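Local coordinates for cytochrome B5 (Hadesarchaea archaeon YNP_N21, PDB 6NZX), which binds heme and probably carries electrons, as other cytochrome b5 domains do, at residues 62-65 with 66-69. Numbering follows the deposited sequence.
Sequences HTAE and LLEK. With HEM (protoporphyrin IX containing Fe), chain B.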
loop_
_atom_site.group_PDB
_atom_site.type_symbol
_atom_site.label_atom_id
_atom_site.label_comp_id
_atom_site.label_asym_id
_atom_site.label_seq_id
_atom_site.Cartn_x
_atom_site.Cartn_y
_atom_site.Cartn_z
ATOM N N HIS A 62 14.141 -5.088 -2.850
ATOM C CA HIS A 62 13.251 -6.200 -3.092
ATOM C C HIS A 62 12.405 -5.853 -4.317
ATOM O O HIS A 62 12.536 -4.748 -4.862
ATOM C CB HIS A 62 12.409 -6.498 -1.838
ATOM C CG HIS A 62 11.420 -5.440 -1.464
ATOM N ND1 HIS A 62 10.280 -5.186 -2.209
ATOM C CD2 HIS A 62 11.368 -4.603 -0.398
ATOM C CE1 HIS A 62 9.579 -4.230 -1.620
ATOM N NE2 HIS A 62 10.208 -3.864 -0.488
ATOM N N THR A 63 11.555 -6.792 -4.743
ATOM C CA THR A 63 10.612 -6.543 -5.856
ATOM C C THR A 63 9.174 -6.681 -5.328
ATOM O O THR A 63 8.943 -6.951 -4.132
ATOM C CB THR A 63 10.964 -7.410 -7.079
ATOM O OG1 THR A 63 10.899 -8.793 -6.734
ATOM C CG2 THR A 63 12.335 -7.091 -7.633
ATOM N N ALA A 64 8.208 -6.471 -6.226
ATOM C CA ALA A 64 6.791 -6.390 -5.889
ATOM C C ALA A 64 6.205 -7.760 -5.534
ATOM O O ALA A 64 5.080 -7.818 -5.050
ATOM C CB ALA A 64 6.045 -5.763 -7.036
ATOM N N GLU A 65 6.972 -8.838 -5.758
ATOM C CA GLU A 65 6.592 -10.226 -5.411
ATOM C C GLU A 65 6.051 -10.309 -3.976
ATOM O O GLU A 65 5.129 -11.101 -3.697
ATOM C CB GLU A 65 7.762 -11.209 -5.592
ATOM C CG GLU A 65 9.117 -10.689 -5.118
ATOM C CD GLU A 65 10.230 -11.719 -4.966
ATOM O OE1 GLU A 65 10.632 -12.322 -5.991
ATOM O OE2 GLU A 65 10.703 -11.918 -3.820
ATOM N N LEU A 66 6.616 -9.500 -3.070
ATOM C CA LEU A 66 6.309 -9.581 -1.640
ATOM C C LEU A 66 4.865 -9.115 -1.353
ATOM O O LEU A 66 4.303 -9.474 -0.340
ATOM C CB LEU A 66 7.339 -8.748 -0.862
ATOM C CG LEU A 66 8.805 -9.188 -0.970
ATOM C CD1 LEU A 66 9.699 -8.336 -0.074
ATOM C CD2 LEU A 66 8.980 -10.665 -0.624
ATOM N N LEU A 67 4.261 -8.332 -2.254
ATOM C CA LEU A 67 2.831 -7.930 -2.142
ATOM C C LEU A 67 1.884 -9.140 -2.206
ATOM O O LEU A 67 0.721 -9.033 -1.802
ATOM C CB LEU A 67 2.518 -6.932 -3.262
ATOM C CG LEU A 67 3.014 -5.513 -2.990
ATOM C CD1 LEU A 67 3.027 -4.646 -4.245
ATOM C CD2 LEU A 67 2.181 -4.865 -1.918
ATOM N N GLU A 68 2.359 -10.286 -2.713
ATOM C CA GLU A 68 1.490 -11.433 -2.998
ATOM C C GLU A 68 0.932 -12.070 -1.724
ATOM O O GLU A 68 -0.130 -12.694 -1.758
ATOM C CB GLU A 68 2.243 -12.521 -3.763
ATOM C CG GLU A 68 1.314 -13.574 -4.334
ATOM C CD GLU A 68 2.020 -14.638 -5.155
ATOM O OE1 GLU A 68 3.071 -15.133 -4.696
ATOM O OE2 GLU A 68 1.524 -14.947 -6.248
ATOM N N LYS A 69 1.633 -11.918 -0.604
ATOM C CA LYS A 69 1.185 -12.471 0.660
ATOM C C LYS A 69 -0.043 -11.708 1.200
ATOM O O LYS A 69 -0.707 -12.206 2.116
ATOM C CB LYS A 69 2.329 -12.446 1.681
ATOM C CG LYS A 69 3.623 -13.104 1.216
ATOM C CD LYS A 69 4.699 -13.242 2.265
ATOM C CE LYS A 69 4.683 -12.148 3.313
ATOM N NZ LYS A 69 5.845 -12.276 4.229
HETATM C CHA HEM B . 9.293 -5.815 2.715
HETATM C CHB HEM B . 12.528 -2.098 2.378
HETATM C CHC HEM B . 9.604 0.061 -0.902
HETATM C CHD HEM B . 6.304 -3.464 -0.277
HETATM C C1A HEM B . 10.486 -4.987 2.866
HETATM C C2A HEM B . 11.573 -5.435 3.750
HETATM C C3A HEM B . 12.528 -4.303 3.626
HETATM C C4A HEM B . 11.915 -3.402 2.742
HETATM C CMA HEM B . 13.860 -4.203 4.332
HETATM C CAA HEM B . 11.646 -6.738 4.530
HETATM C CBA HEM B . 12.058 -7.902 3.596
HETATM C CGA HEM B . 11.142 -9.133 3.666
HETATM O O1A HEM B . 10.955 -9.801 2.619
HETATM O O2A HEM B . 10.600 -9.474 4.750
HETATM C C1B HEM B . 12.000 -1.085 1.447
HETATM C C2B HEM B . 12.696 0.084 1.119
HETATM C C3B HEM B . 11.839 0.753 0.114
HETATM C C4B HEM B . 10.729 -0.200 0.003
HETATM C CMB HEM B . 14.015 0.606 1.637
HETATM C CAB HEM B . 11.924 2.096 -0.609
HETATM C CBB HEM B . 13.007 2.159 -1.675
HETATM C C1C HEM B . 8.408 -0.743 -1.082
HETATM C C2C HEM B . 7.412 -0.311 -1.934
HETATM C C3C HEM B . 6.367 -1.342 -1.745
HETATM C C4C HEM B . 6.972 -2.267 -0.777
HETATM C CMC HEM B . 7.479 0.933 -2.769
HETATM C CAC HEM B . 5.043 -1.559 -2.396
HETATM C CBC HEM B . 4.655 -0.906 -3.471
HETATM C C1D HEM B . 6.834 -4.461 0.655
HETATM C C2D HEM B . 6.091 -5.579 1.018
HETATM C C3D HEM B . 6.983 -6.316 1.909
HETATM C C4D HEM B . 8.109 -5.486 1.936
HETATM C CMD HEM B . 4.710 -5.973 0.569
HETATM C CAD HEM B . 6.717 -7.632 2.630
HETATM C CBD HEM B . 6.068 -7.293 3.979
HETATM C CGD HEM B . 5.856 -8.500 4.863
HETATM O O1D HEM B . 5.352 -8.343 5.997
HETATM O O2D HEM B . 6.184 -9.634 4.454
HETATM N NA HEM B . 10.690 -3.788 2.308
HETATM N NB HEM B . 10.836 -1.273 0.785
HETATM N NC HEM B . 8.187 -1.852 -0.388
HETATM N ND HEM B . 8.053 -4.371 1.192
HETATM FE FE HEM B . 9.445 -2.820 0.953
#
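Leu66 lays its CD1 methyl over one face of the His62 imidazole, 4.0 Å from the ring centroid and displaced toward the rim, a CH-pi contact. The same methyl approaches propionate oxygen O1A of the heme, while CB of Leu66 packs on C3D of the porphyrin, placing this leucine in the angle between the imidazole and the porphyrin. His62 binds the heme iron through NE2 at 1.9 Å, and His43 supplies the other protein ligand, the bis-histidine coordination characteristic of cytochrome b5. With CG between the backbone N and the carbonyl carbon (chi1 67°), the His62 ring can reach the iron while ND1 turns back to donate to the carbonyl O of Thr63 (2.9 Å), which lies somewhat out of the ring plane. Metal, hydrogen bond and methyl together limit rotation of the imidazole. Beyond Thr63 the chain enters a 3-10 turn, where Leu67 N donates to Ala64 O (3.0 Å) and Glu68 N to Glu65 O (3.1 Å). This turn directs Leu67 CD2 onto heme methyl CMD at 3.7 Å; Leu67 and Ala64 also pack on strand 22-25, tying the heme-binding loop to the sheet. An alanine in place of Leu66 is likely to open a gap between the imidazole face and the propionate, leaving the ring less restrained in turning about the NE2-iron bond. Farther on, Lys69 NZ donates to propionate oxygen O2D at 2.7 Å, a hydrogen bond that would probably also draw together opposite charges. The Thr63 carbonyl, by accepting from ND1, probably makes the imidazole more electron-rich and could thereby lower the heme potential.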